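Local atomic coordinates of uricase (Arthrobacter globiformis, PDB entry 2YZC), a protein that catalyses the oxidation of uric acid by molecular oxygen to 5-hydroxyisourate, the precursor of (S)-allantoin, with release of hydrogen peroxide. Residues Q224-M229 with M245-K250; L153-S158 with T184-R189. All blocks are in the same frame, centred on the assembly; numbering follows the deposited sequence.

Interaction 1 (Q224-M229 with M245-K250); sequences QTMYEM and MSLPNK. With 1AL (allantoate ion), chain I.
Met226 on the helix and Met245 on the strand run antiparallel alongside one another, each reaching toward the other's backbone; they have the largest buried areas in the contact, of the 258 Å² buried between the segments. The apolar contacts come first. CE of Met245 lies 3.8 Å from CG of Met226, while SD of Met226 comes 3.9 Å from CB of Met245. Met226 can do this because its CG stands anti to the backbone N (chi1 179°) and the chain runs straight until it bends at the methyl. On the same helical face, CB of Met229 rests 4.0 Å from SD of Met245. Leu247, two residues further along the strand and on the same side of it, puts CD1 against CB of Met226 at 3.8 Å and more loosely against SD of Met229.

Polar contact between the segments is slight: no hydrogen bond joins them, and the Met245 methyl CE simply abuts the carbonyl O of Met226 at 3.2 Å. The ligand contact is made by Asn249, whose ND2 donates to O6, a carboxylate oxygen of the bound allantoate, at 2.8 Å with an N-H...O angle of 161°. Asn249 thus lines the ligand pocket, where Thr67 and Asp68 of a second subunit also bind the ligand.

The axes of 224-229 and 245-249 run 10.1 Å apart at 148°, the spacing of a helix laid on a sheet. Strand 240-254 is flanked here by strands 182-192 and 276-285, and Met226 extends over the latter to Ile279 and Ala281. Met229 turns toward helix 199-216, touching Leu210, Ala213 and Phe214, so the contact lies in the layer between the two helices and the antiparallel sheet.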
ATOM      1  N   GLN A 224       4.066 -20.848  21.987  1.00 19.94           N
ATOM      2  CA  GLN A 224       3.650 -20.898  23.388  1.00 21.99           C
ATOM      3  C   GLN A 224       2.932 -19.610  23.774  1.00 21.62           C
ATOM      4  O   GLN A 224       1.907 -19.630  24.463  1.00 20.63           O
ATOM      5  CB  GLN A 224       4.868 -21.094  24.296  1.00 22.66           C
ATOM      6  CG  GLN A 224       4.537 -21.233  25.780  1.00 26.68           C
ATOM      7  CD  GLN A 224       5.753 -21.039  26.676  1.00 30.24           C
ATOM      8  OE1 GLN A 224       5.746 -21.416  27.849  1.00 32.97           O
ATOM      9  NE2 GLN A 224       6.800 -20.435  26.127  1.00 29.74           N
ATOM     10  N   THR A 225       3.490 -18.485  23.341  1.00 20.78           N
ATOM     11  CA  THR A 225       2.897 -17.188  23.625  1.00 19.74           C
ATOM     12  C   THR A 225       1.494 -17.140  23.019  1.00 19.09           C
ATOM     13  O   THR A 225       0.560 -16.635  23.633  1.00 19.14           O
ATOM     14  CB  THR A 225       3.759 -16.048  23.035  1.00 19.37           C
ATOM     15  OG1 THR A 225       4.997 -15.976  23.756  1.00 20.67           O
ATOM     16  CG2 THR A 225       3.027 -14.699  23.125  1.00 18.79           C
ATOM     17  N   MET A 226       1.352 -17.683  21.817  1.00 18.82           N
ATOM     18  CA  MET A 226       0.060 -17.689  21.144  1.00 18.08           C
ATOM     19  C   MET A 226      -0.939 -18.601  21.858  1.00 19.21           C
ATOM     20  O   MET A 226      -2.118 -18.270  21.980  1.00 20.29           O
ATOM     21  CB  MET A 226       0.224 -18.132  19.689  1.00 19.32           C
ATOM     22  CG  MET A 226      -1.086 -18.197  18.913  1.00 21.34           C
ATOM     23  SD  MET A 226      -0.824 -18.584  17.172  1.00 23.32           S
ATOM     24  CE  MET A 226      -0.058 -20.219  17.330  1.00 21.57           C
ATOM     25  N   TYR A 227      -0.466 -19.748  22.332  1.00 18.71           N
ATOM     26  CA  TYR A 227      -1.343 -20.677  23.029  1.00 19.19           C
ATOM     27  C   TYR A 227      -1.875 -20.020  24.303  1.00 19.48           C
ATOM     28  O   TYR A 227      -3.065 -20.097  24.587  1.00 21.18           O
ATOM     29  CB  TYR A 227      -0.587 -21.966  23.367  1.00 21.00           C
ATOM     30  CG  TYR A 227      -1.413 -22.976  24.126  1.00 25.86           C
ATOM     31  CD1 TYR A 227      -2.341 -23.782  23.474  1.00 28.63           C
ATOM     32  CD2 TYR A 227      -1.285 -23.102  25.506  1.00 28.04           C
ATOM     33  CE1 TYR A 227      -3.125 -24.692  24.184  1.00 32.70           C
ATOM     34  CE2 TYR A 227      -2.060 -24.002  26.222  1.00 31.29           C
ATOM     35  CZ  TYR A 227      -2.978 -24.792  25.557  1.00 31.64           C
ATOM     36  OH  TYR A 227      -3.754 -25.668  26.278  1.00 39.16           O
ATOM     37  N   GLU A 228      -0.997 -19.366  25.063  1.00 18.50           N
ATOM     38  CA  GLU A 228      -1.407 -18.696  26.297  1.00 19.42           C
ATOM     39  C   GLU A 228      -2.412 -17.575  26.027  1.00 20.84           C
ATOM     40  O   GLU A 228      -3.347 -17.366  26.805  1.00 20.17           O
ATOM     41  CB  GLU A 228      -0.186 -18.138  27.030  1.00 21.44           C
ATOM     42  CG  GLU A 228       0.716 -19.228  27.589  1.00 28.18           C
ATOM     43  CD  GLU A 228      -0.025 -20.168  28.531  1.00 32.21           C
ATOM     44  OE1 GLU A 228       0.162 -21.397  28.413  1.00 36.92           O
ATOM     45  OE2 GLU A 228      -0.787 -19.682  29.393  1.00 34.27           O
ATOM     46  N   MET A 229      -2.211 -16.844  24.934  1.00 19.70           N
ATOM     47  CA  MET A 229      -3.134 -15.772  24.568  1.00 20.22           C
ATOM     48  C   MET A 229      -4.519 -16.368  24.292  1.00 20.02           C
ATOM     49  O   MET A 229      -5.528 -15.877  24.794  1.00 21.21           O
ATOM     50  CB  MET A 229      -2.618 -15.031  23.327  1.00 19.67           C
ATOM     51  CG  MET A 229      -1.393 -14.156  23.597  1.00 19.15           C
ATOM     52  SD  MET A 229      -0.499 -13.641  22.105  1.00 22.18           S
ATOM     53  CE  MET A 229      -1.731 -12.561  21.316  1.00 21.97           C
ATOM     54  N   MET A 245      -5.517 -17.347  15.623  1.00 19.33           N
ATOM     55  CA  MET A 245      -4.547 -16.271  15.548  1.00 21.04           C
ATOM     56  C   MET A 245      -3.526 -16.533  14.458  1.00 20.80           C
ATOM     57  O   MET A 245      -3.183 -17.681  14.159  1.00 17.10           O
ATOM     58  CB  MET A 245      -3.840 -16.103  16.891  1.00 23.21           C
ATOM     59  CG  MET A 245      -4.742 -15.585  17.987  1.00 28.82           C
ATOM     60  SD  MET A 245      -3.975 -15.708  19.608  1.00 32.98           S
ATOM     61  CE  MET A 245      -4.581 -17.291  20.112  1.00 33.08           C
ATOM     62  N   SER A 246      -3.057 -15.442  13.864  1.00 20.97           N
ATOM     63  CA  SER A 246      -2.055 -15.481  12.815  1.00 20.15           C
ATOM     64  C   SER A 246      -1.044 -14.441  13.279  1.00 20.62           C
ATOM     65  O   SER A 246      -1.308 -13.239  13.224  1.00 20.38           O
ATOM     66  CB  SER A 246      -2.671 -15.076  11.477  1.00 21.21           C
ATOM     67  OG  SER A 246      -1.718 -15.174  10.437  1.00 22.75           O
ATOM     68  N   LEU A 247       0.104 -14.913  13.753  1.00 18.87           N
ATOM     69  CA  LEU A 247       1.127 -14.024  14.278  1.00 20.47           C
ATOM     70  C   LEU A 247       2.460 -14.086  13.559  1.00 19.90           C
ATOM     71  O   LEU A 247       3.124 -15.118  13.555  1.00 21.49           O
ATOM     72  CB  LEU A 247       1.368 -14.333  15.756  1.00 19.86           C
ATOM     73  CG  LEU A 247       0.154 -14.355  16.687  1.00 23.06           C
ATOM     74  CD1 LEU A 247       0.605 -14.687  18.096  1.00 19.51           C
ATOM     75  CD2 LEU A 247      -0.544 -13.001  16.655  1.00 22.22           C
ATOM     76  N   PRO A 248       2.865 -12.980  12.923  1.00 21.10           N
ATOM     77  CA  PRO A 248       4.155 -13.013  12.238  1.00 20.21           C
ATOM     78  C   PRO A 248       5.248 -12.785  13.274  1.00 21.60           C
ATOM     79  O   PRO A 248       5.017 -12.125  14.292  1.00 21.80           O
ATOM     80  CB  PRO A 248       4.056 -11.845  11.258  1.00 21.49           C
ATOM     81  CG  PRO A 248       3.194 -10.866  11.996  1.00 22.15           C
ATOM     82  CD  PRO A 248       2.109 -11.765  12.569  1.00 21.60           C
ATOM     83  N   ASN A 249       6.419 -13.364  13.051  1.00 20.25           N
ATOM     84  CA  ASN A 249       7.520 -13.117  13.962  1.00 20.09           C
ATOM     85  C   ASN A 249       8.348 -12.105  13.180  1.00 20.16           C
ATOM     86  O   ASN A 249       9.146 -12.478  12.316  1.00 19.35           O
ATOM     87  CB  ASN A 249       8.345 -14.372  14.227  1.00 22.62           C
ATOM     88  CG  ASN A 249       9.200 -14.236  15.476  1.00 26.48           C
ATOM     89  OD1 ASN A 249       9.596 -13.132  15.840  1.00 27.95           O
ATOM     90  ND2 ASN A 249       9.487 -15.353  16.136  1.00 28.29           N
ATOM     91  N   LYS A 250       8.122 -10.825  13.460  1.00 19.63           N
ATOM     92  CA  LYS A 250       8.814  -9.744  12.767  1.00 20.33           C
ATOM     93  C   LYS A 250      10.198  -9.589  13.364  1.00 19.40           C
ATOM     94  O   LYS A 250      10.379  -9.006  14.429  1.00 19.71           O
ATOM     95  CB  LYS A 250       7.999  -8.456  12.888  1.00 20.80           C
ATOM     96  CG  LYS A 250       6.547  -8.675  12.468  1.00 25.26           C
ATOM     97  CD  LYS A 250       5.840  -7.393  12.088  1.00 32.03           C
ATOM     98  CE  LYS A 250       5.649  -6.478  13.265  1.00 33.67           C
ATOM     99  NZ  LYS A 250       4.931  -5.252  12.828  1.00 38.55           N
TER
HETATM  100  C1  1AL I 303       9.662 -19.420  17.015  1.00 42.94           C
HETATM  101  O2  1AL I 303       9.064 -19.222  18.085  1.00 37.99           O
HETATM  102  N3  1AL I 303       9.372 -20.467  16.194  1.00 41.19           N
HETATM  103  N4  1AL I 303      10.644 -18.474  16.726  1.00 41.25           N
HETATM  104  C5  1AL I 303       9.897 -17.648  14.296  1.00 43.24           C
HETATM  105  O6  1AL I 303       8.716 -17.583  14.684  1.00 47.16           O
HETATM  106  O7  1AL I 303      10.338 -17.188  13.232  1.00 45.08           O
HETATM  107  C8  1AL I 303      10.955 -18.121  15.340  1.00 42.40           C
HETATM  108  C9  1AL I 303      12.576 -19.347  13.973  1.00 35.40           C
HETATM  109  O10 1AL I 303      13.446 -19.114  13.107  1.00 31.31           O
HETATM  110  N11 1AL I 303      11.818 -20.488  13.970  1.00 33.91           N
HETATM  111  N12 1AL I 303      12.320 -18.488  14.984  1.00 39.58           N

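Interaction 2 (L153-S158 with T184-R189); sequences LTVLKS and TDVSAR
Thr154 and Asp185 run alongside each other from the same face of the sheet, as a non-hydrogen-bonded antiparallel pair with CA atoms 4.2 Å apart. With OG1 held beside the backbone N (chi1 -56°), the Thr154 hydroxyl is turned to the carboxylate and donates to Asp185 OD1 at 2.7 Å, nearly along its C-O bond.

On the other face Val155 and Thr184 bring their CG2 methyls within 3.6 Å, and Val155 CG2 reaches Val186 CG2 at 3.8 Å. Two backbone bonds, Val155 N to Thr184 O (2.9 Å) and Thr184 N to Val155 O, close this hydrogen-bonded pair. At the next such pair, Val186 N meets Leu153 O at 2.7 Å from above the carbonyl plane, 38° out of it.

This is an antiparallel strand pair of the uricase (tunnelling) fold; Val155, Leu156 and Lys157 also ladder with a third subunit, carrying the sheet across the interface. Replacing Thr154 by alanine would probably cost Asp185 OD1 its hydroxyl donor and Lys129 of the third subunit its oxygen partner, with Lys250 still holding OD1. The Lys250 salt bridge would be expected to favour an ionised Asp185.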
ATOM      1  N   LEU A 153      -2.653  -4.537  15.236  1.00 23.12           N
ATOM      2  CA  LEU A 153      -2.144  -4.181  16.556  1.00 22.84           C
ATOM      3  C   LEU A 153      -0.736  -4.746  16.736  1.00 24.00           C
ATOM      4  O   LEU A 153      -0.560  -5.917  17.076  1.00 24.24           O
ATOM      5  CB  LEU A 153      -3.071  -4.727  17.641  1.00 24.39           C
ATOM      6  CG  LEU A 153      -2.640  -4.506  19.092  1.00 25.48           C
ATOM      7  CD1 LEU A 153      -2.368  -3.035  19.356  1.00 26.11           C
ATOM      8  CD2 LEU A 153      -3.733  -5.026  20.012  1.00 28.02           C
ATOM      9  N   THR A 154       0.264  -3.900  16.508  1.00 21.84           N
ATOM     10  CA  THR A 154       1.660  -4.306  16.617  1.00 20.14           C
ATOM     11  C   THR A 154       2.179  -4.249  18.044  1.00 19.40           C
ATOM     12  O   THR A 154       2.023  -3.235  18.731  1.00 18.25           O
ATOM     13  CB  THR A 154       2.535  -3.415  15.721  1.00 21.70           C
ATOM     14  OG1 THR A 154       2.038  -3.481  14.381  1.00 22.33           O
ATOM     15  CG2 THR A 154       3.990  -3.880  15.746  1.00 21.48           C
ATOM     16  N   VAL A 155       2.800  -5.342  18.489  1.00 17.07           N
ATOM     17  CA  VAL A 155       3.333  -5.412  19.838  1.00 17.39           C
ATOM     18  C   VAL A 155       4.776  -5.888  19.838  1.00 18.51           C
ATOM     19  O   VAL A 155       5.235  -6.521  18.885  1.00 16.89           O
ATOM     20  CB  VAL A 155       2.490  -6.345  20.741  1.00 17.54           C
ATOM     21  CG1 VAL A 155       1.108  -5.733  20.969  1.00 19.44           C
ATOM     22  CG2 VAL A 155       2.365  -7.720  20.107  1.00 17.03           C
ATOM     23  N   LEU A 156       5.483  -5.580  20.918  1.00 16.71           N
ATOM     24  CA  LEU A 156       6.882  -5.952  21.028  1.00 17.50           C
ATOM     25  C   LEU A 156       7.362  -6.075  22.468  1.00 19.12           C
ATOM     26  O   LEU A 156       7.005  -5.263  23.331  1.00 17.97           O
ATOM     27  CB  LEU A 156       7.735  -4.911  20.290  1.00 19.80           C
ATOM     28  CG  LEU A 156       9.264  -5.039  20.272  1.00 21.02           C
ATOM     29  CD1 LEU A 156       9.809  -4.245  19.086  1.00 20.10           C
ATOM     30  CD2 LEU A 156       9.869  -4.546  21.593  1.00 20.58           C
ATOM     31  N   LYS A 157       8.166  -7.107  22.713  1.00 18.80           N
ATOM     32  CA  LYS A 157       8.773  -7.338  24.022  1.00 20.39           C
ATOM     33  C   LYS A 157      10.267  -7.184  23.759  1.00 20.68           C
ATOM     34  O   LYS A 157      10.804  -7.825  22.852  1.00 19.32           O
ATOM     35  CB  LYS A 157       8.498  -8.758  24.525  1.00 22.52           C
ATOM     36  CG  LYS A 157       7.033  -9.092  24.687  1.00 28.74           C
ATOM     37  CD  LYS A 157       6.742  -9.719  26.043  1.00 30.57           C
ATOM     38  CE  LYS A 157       7.558 -10.964  26.284  1.00 30.50           C
ATOM     39  NZ  LYS A 157       7.347 -11.500  27.660  1.00 30.22           N
ATOM     40  N   SER A 158      10.930  -6.332  24.537  1.00 20.63           N
ATOM     41  CA  SER A 158      12.360  -6.094  24.360  1.00 21.80           C
ATOM     42  C   SER A 158      13.208  -7.173  25.027  1.00 22.46           C
ATOM     43  O   SER A 158      14.408  -7.272  24.782  1.00 24.15           O
ATOM     44  CB  SER A 158      12.734  -4.710  24.900  1.00 19.93           C
ATOM     45  OG  SER A 158      12.187  -4.495  26.188  1.00 22.24           O
ATOM     46  N   THR A 184       5.382  -8.748  16.970  1.00 18.97           N
ATOM     47  CA  THR A 184       4.402  -9.337  16.075  1.00 18.87           C
ATOM     48  C   THR A 184       3.241  -8.384  15.841  1.00 19.66           C
ATOM     49  O   THR A 184       3.147  -7.337  16.479  1.00 18.84           O
ATOM     50  CB  THR A 184       3.863 -10.683  16.665  1.00 19.61           C
ATOM     51  OG1 THR A 184       3.026 -11.337  15.707  1.00 20.75           O
ATOM     52  CG2 THR A 184       3.055 -10.436  17.924  1.00 21.11           C
ATOM     53  N   ASP A 185       2.384  -8.740  14.890  1.00 20.66           N
ATOM     54  CA  ASP A 185       1.184  -7.961  14.590  1.00 23.97           C
ATOM     55  C   ASP A 185       0.067  -8.878  15.053  1.00 23.95           C
ATOM     56  O   ASP A 185      -0.102  -9.974  14.516  1.00 25.43           O
ATOM     57  CB  ASP A 185       1.015  -7.718  13.088  1.00 25.86           C
ATOM     58  CG  ASP A 185       2.071  -6.808  12.517  1.00 30.42           C
ATOM     59  OD1 ASP A 185       2.429  -5.818  13.189  1.00 31.10           O
ATOM     60  OD2 ASP A 185       2.531  -7.072  11.384  1.00 32.39           O
ATOM     61  N   VAL A 186      -0.681  -8.459  16.058  1.00 23.30           N
ATOM     62  CA  VAL A 186      -1.751  -9.303  16.547  1.00 23.54           C
ATOM     63  C   VAL A 186      -2.949  -9.302  15.610  1.00 24.21           C
ATOM     64  O   VAL A 186      -3.561  -8.261  15.362  1.00 23.61           O
ATOM     65  CB  VAL A 186      -2.226  -8.870  17.945  1.00 24.87           C
ATOM     66  CG1 VAL A 186      -3.318  -9.818  18.433  1.00 25.65           C
ATOM     67  CG2 VAL A 186      -1.053  -8.866  18.918  1.00 25.67           C
ATOM     68  N   SER A 187      -3.249 -10.479  15.072  1.00 22.07           N
ATOM     69  CA  SER A 187      -4.392 -10.691  14.195  1.00 23.21           C
ATOM     70  C   SER A 187      -5.102 -11.859  14.850  1.00 21.98           C
ATOM     71  O   SER A 187      -4.577 -12.973  14.867  1.00 20.94           O
ATOM     72  CB  SER A 187      -3.958 -11.098  12.782  1.00 26.62           C
ATOM     73  OG  SER A 187      -3.558  -9.980  12.014  1.00 29.63           O
ATOM     74  N   ALA A 188      -6.269 -11.601  15.421  1.00 19.48           N
ATOM     75  CA  ALA A 188      -7.013 -12.661  16.086  1.00 19.08           C
ATOM     76  C   ALA A 188      -8.480 -12.576  15.725  1.00 18.92           C
ATOM     77  O   ALA A 188      -9.019 -11.492  15.525  1.00 16.79           O
ATOM     78  CB  ALA A 188      -6.844 -12.547  17.594  1.00 18.93           C
ATOM     79  N   ARG A 189      -9.121 -13.734  15.635  1.00 18.74           N
ATOM     80  CA  ARG A 189     -10.536 -13.797  15.323  1.00 19.69           C
ATOM     81  C   ARG A 189     -11.159 -14.884  16.187  1.00 19.86           C
ATOM     82  O   ARG A 189     -10.622 -15.990  16.295  1.00 18.27           O
ATOM     83  CB  ARG A 189     -10.727 -14.082  13.834  1.00 24.51           C
ATOM     84  CG  ARG A 189     -10.556 -12.827  12.990  1.00 31.64           C
ATOM     85  CD  ARG A 189     -10.345 -13.128  11.526  1.00 38.12           C
ATOM     86  NE  ARG A 189     -10.315 -11.905  10.725  1.00 41.54           N
ATOM     87  CZ  ARG A 189      -9.518 -10.863  10.956  1.00 43.70           C
ATOM     88  NH1 ARG A 189      -8.666 -10.876  11.975  1.00 44.46           N
ATOM     89  NH2 ARG A 189      -9.568  -9.804  10.158  1.00 45.23           N
TER

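In the fold
From the N terminus, strand 143-157 comes first and meets strand 182-192 in interaction 2, closing a connection of 25 residues with little regular structure. The chain then passes through helix 199-216 to helix 222-236, and interaction 1 closes a shorter return of 15 residues onto strand 240-254. The two contacts are in series, neither nested nor crossed. They meet across neighbouring strands, with centres about 8 Å apart: Pro248 O lies 2.6 Å from Thr184 OG1, a probable hydrogen bond, and Lys250 NZ lies 2.6 Å from Asp185 OD1 in a salt bridge. Together they tie three consecutive strands of the sheet to helices 199-216 and 222-236, packed on it.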